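Local coordinates for protein transaminase (Bacillus megaterium, PDB 5G0A) that probably transfers amino groups between amines or amino acids and carbonyl acceptors with S selectivity, using pyridoxal-5'-phosphate as its cofactor, at residues V310-S313 / K314-A318. Sequence-based numbering, arbitrary orientation.
Sequences VLVS and KEIAA. Unlike the reference sequence in segment 314-318: Ala318 (reference Glu).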
ATOM      1  N   VAL B 310       1.376   6.149 -26.068  1.00 21.02           N
ATOM      2  CA  VAL B 310       2.619   6.470 -25.371  1.00 22.34           C
ATOM      3  C   VAL B 310       3.770   6.332 -26.357  1.00 22.61           C
ATOM      4  O   VAL B 310       3.787   5.412 -27.176  1.00 22.65           O
ATOM      5  CB  VAL B 310       2.784   5.580 -24.092  1.00 23.94           C
ATOM      6  CG1 VAL B 310       2.810   4.100 -24.459  1.00 26.82           C
ATOM      7  CG2 VAL B 310       4.065   5.967 -23.353  1.00 24.89           C
ATOM      8  N   LEU B 311       4.719   7.264 -26.295  1.00 21.72           N
ATOM      9  CA  LEU B 311       5.911   7.219 -27.140  1.00 21.78           C
ATOM     10  C   LEU B 311       7.111   7.169 -26.191  1.00 20.11           C
ATOM     11  O   LEU B 311       7.229   8.009 -25.305  1.00 22.58           O
ATOM     12  CB  LEU B 311       5.999   8.466 -28.011  1.00 23.28           C
ATOM     13  CG  LEU B 311       7.329   8.688 -28.777  1.00 23.94           C
ATOM     14  CD1 LEU B 311       7.569   7.561 -29.778  1.00 26.35           C
ATOM     15  CD2 LEU B 311       7.287  10.068 -29.450  1.00 24.68           C
ATOM     16  N   VAL B 312       7.935   6.151 -26.372  1.00 21.76           N
ATOM     17  CA  VAL B 312       9.098   5.949 -25.510  1.00 22.10           C
ATOM     18  C   VAL B 312      10.372   6.131 -26.331  1.00 23.29           C
ATOM     19  O   VAL B 312      10.364   5.949 -27.559  1.00 23.07           O
ATOM     20  CB  VAL B 312       9.127   4.539 -24.861  1.00 22.06           C
ATOM     21  CG1 VAL B 312       7.821   4.243 -24.103  1.00 22.87           C
ATOM     22  CG2 VAL B 312       9.409   3.431 -25.891  1.00 21.02           C
ATOM     23  N   SER B 313      11.450   6.478 -25.635  1.00 23.26           N
ATOM     24  CA  SER B 313      12.779   6.701 -26.264  1.00 23.84           C
ATOM     25  C   SER B 313      13.339   5.457 -26.945  1.00 23.81           C
ATOM     26  O   SER B 313      12.917   4.334 -26.673  1.00 22.52           O
ATOM     27  CB  SER B 313      13.774   7.208 -25.207  1.00 25.91           C
ATOM     28  OG  SER B 313      14.042   6.177 -24.267  1.00 25.84           O
ATOM     29  N   LYS B 314      14.333   5.651 -27.809  1.00 23.20           N
ATOM     30  CA  LYS B 314      15.004   4.536 -28.443  1.00 25.44           C
ATOM     31  C   LYS B 314      15.585   3.566 -27.410  1.00 24.29           C
ATOM     32  O   LYS B 314      15.523   2.357 -27.595  1.00 24.59           O
ATOM     33  CB  LYS B 314      16.124   5.059 -29.351  1.00 27.22           C
ATOM     34  CG  LYS B 314      15.586   5.830 -30.540  1.00 28.02           C
ATOM     35  CD  LYS B 314      16.699   6.204 -31.513  1.00 31.47           C
ATOM     36  CE  LYS B 314      16.113   6.662 -32.836  1.00 33.29           C
ATOM     37  NZ  LYS B 314      15.529   8.018 -32.775  1.00 40.30           N
ATOM     38  N   GLU B 315      16.151   4.095 -26.329  1.00 25.36           N
ATOM     39  CA  GLU B 315      16.766   3.209 -25.334  1.00 25.99           C
ATOM     40  C   GLU B 315      15.699   2.391 -24.586  1.00 24.59           C
ATOM     41  O   GLU B 315      15.899   1.216 -24.340  1.00 23.78           O
ATOM     42  CB  GLU B 315      17.739   3.940 -24.389  1.00 31.10           C
ATOM     43  CG  GLU B 315      17.116   4.784 -23.313  1.00 33.81           C
ATOM     44  CD  GLU B 315      18.107   5.276 -22.254  1.00 36.19           C
ATOM     45  OE1 GLU B 315      19.326   4.928 -22.276  1.00 37.78           O
ATOM     46  OE2 GLU B 315      17.642   6.033 -21.391  1.00 34.56           O
ATOM     47  N   ILE B 316      14.578   3.022 -24.262  1.00 23.85           N
ATOM     48  CA  ILE B 316      13.467   2.294 -23.616  1.00 23.17           C
ATOM     49  C   ILE B 316      12.880   1.230 -24.546  1.00 22.34           C
ATOM     50  O   ILE B 316      12.686   0.071 -24.152  1.00 21.98           O
ATOM     51  CB  ILE B 316      12.404   3.268 -23.042  1.00 23.99           C
ATOM     52  CG1 ILE B 316      13.023   4.097 -21.902  1.00 23.45           C
ATOM     53  CG2 ILE B 316      11.173   2.483 -22.571  1.00 23.42           C
ATOM     54  CD1 ILE B 316      12.128   5.250 -21.433  1.00 24.90           C
ATOM     55  N   ALA B 317      12.629   1.613 -25.799  1.00 23.78           N
ATOM     56  CA  ALA B 317      12.163   0.661 -26.812  1.00 23.88           C
ATOM     57  C   ALA B 317      13.091  -0.538 -26.990  1.00 24.84           C
ATOM     58  O   ALA B 317      12.639  -1.665 -27.105  1.00 24.44           O
ATOM     59  CB  ALA B 317      11.936   1.363 -28.142  1.00 24.62           C
ATOM     60  N   ALA B 318      14.403  -0.294 -27.001  1.00 24.85           N
ATOM     61  CA  ALA B 318      15.355  -1.387 -27.200  1.00 26.53           C
ATOM     62  C   ALA B 318      15.284  -2.392 -26.037  1.00 24.48           C
ATOM     63  O   ALA B 318      15.369  -3.594 -26.245  1.00 25.19           O
ATOM     64  CB  ALA B 318      16.775  -0.830 -27.360  1.00 26.62           C
TER
HETATM   65  O   HOH W   1      15.289   7.007 -22.186  1.00 32.37           O
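Strand 310-313 passes without a gap into helix 314-318 at Ser313, the chain turning so that the two axes make an angle of 96°, and the first helical backbone bond, Ala317 N to Ser313 O, is 2.9 Å long and nearly linear at the hydrogen (175°). Ser313 occupies the N-cap. Its OG is placed between its own backbone N and carbonyl carbon (chi1 68°), a rotation that brings the hydroxyl over the first turn, where it accepts from Ile316 N at 3.2 Å. The same OG donates to a water at 2.6 Å, and that water donates in turn to Glu315 OE2 at 2.7 Å. Replacing Ser313 by an alanine would probably leave Ile316 N without its capping acceptor and break the water link to Glu315. Beside this polar cap, the side chains of Ile316 and Val312 cross at about a right angle; with CG2 anti to the backbone N, Ile316 rests that methyl 3.7 Å from Val312 CB and keeps CG1, beside the backbone N, 3.3 Å from Ser313 OG. Val312 CG2 also reaches CB of Ala317 at 4.0 Å. Ile131 of helix 121-136 touches Ile316, and Met22 of the second subunit packs on Val312. The CB of Lys314 points away from the strand although it still touches Ser313, and NZ is hydrogen-bonded to the carbonyl oxygens of Asp110 and Pro112. The geometry is that of a serine N-cap with a hydrophobic contact across the strand-to-helix turn, here ending strand 308-313, antiparallel to both neighbours in the large-domain sheet of fold-type I PLP-dependent enzymes, which include class-III aminotransferases.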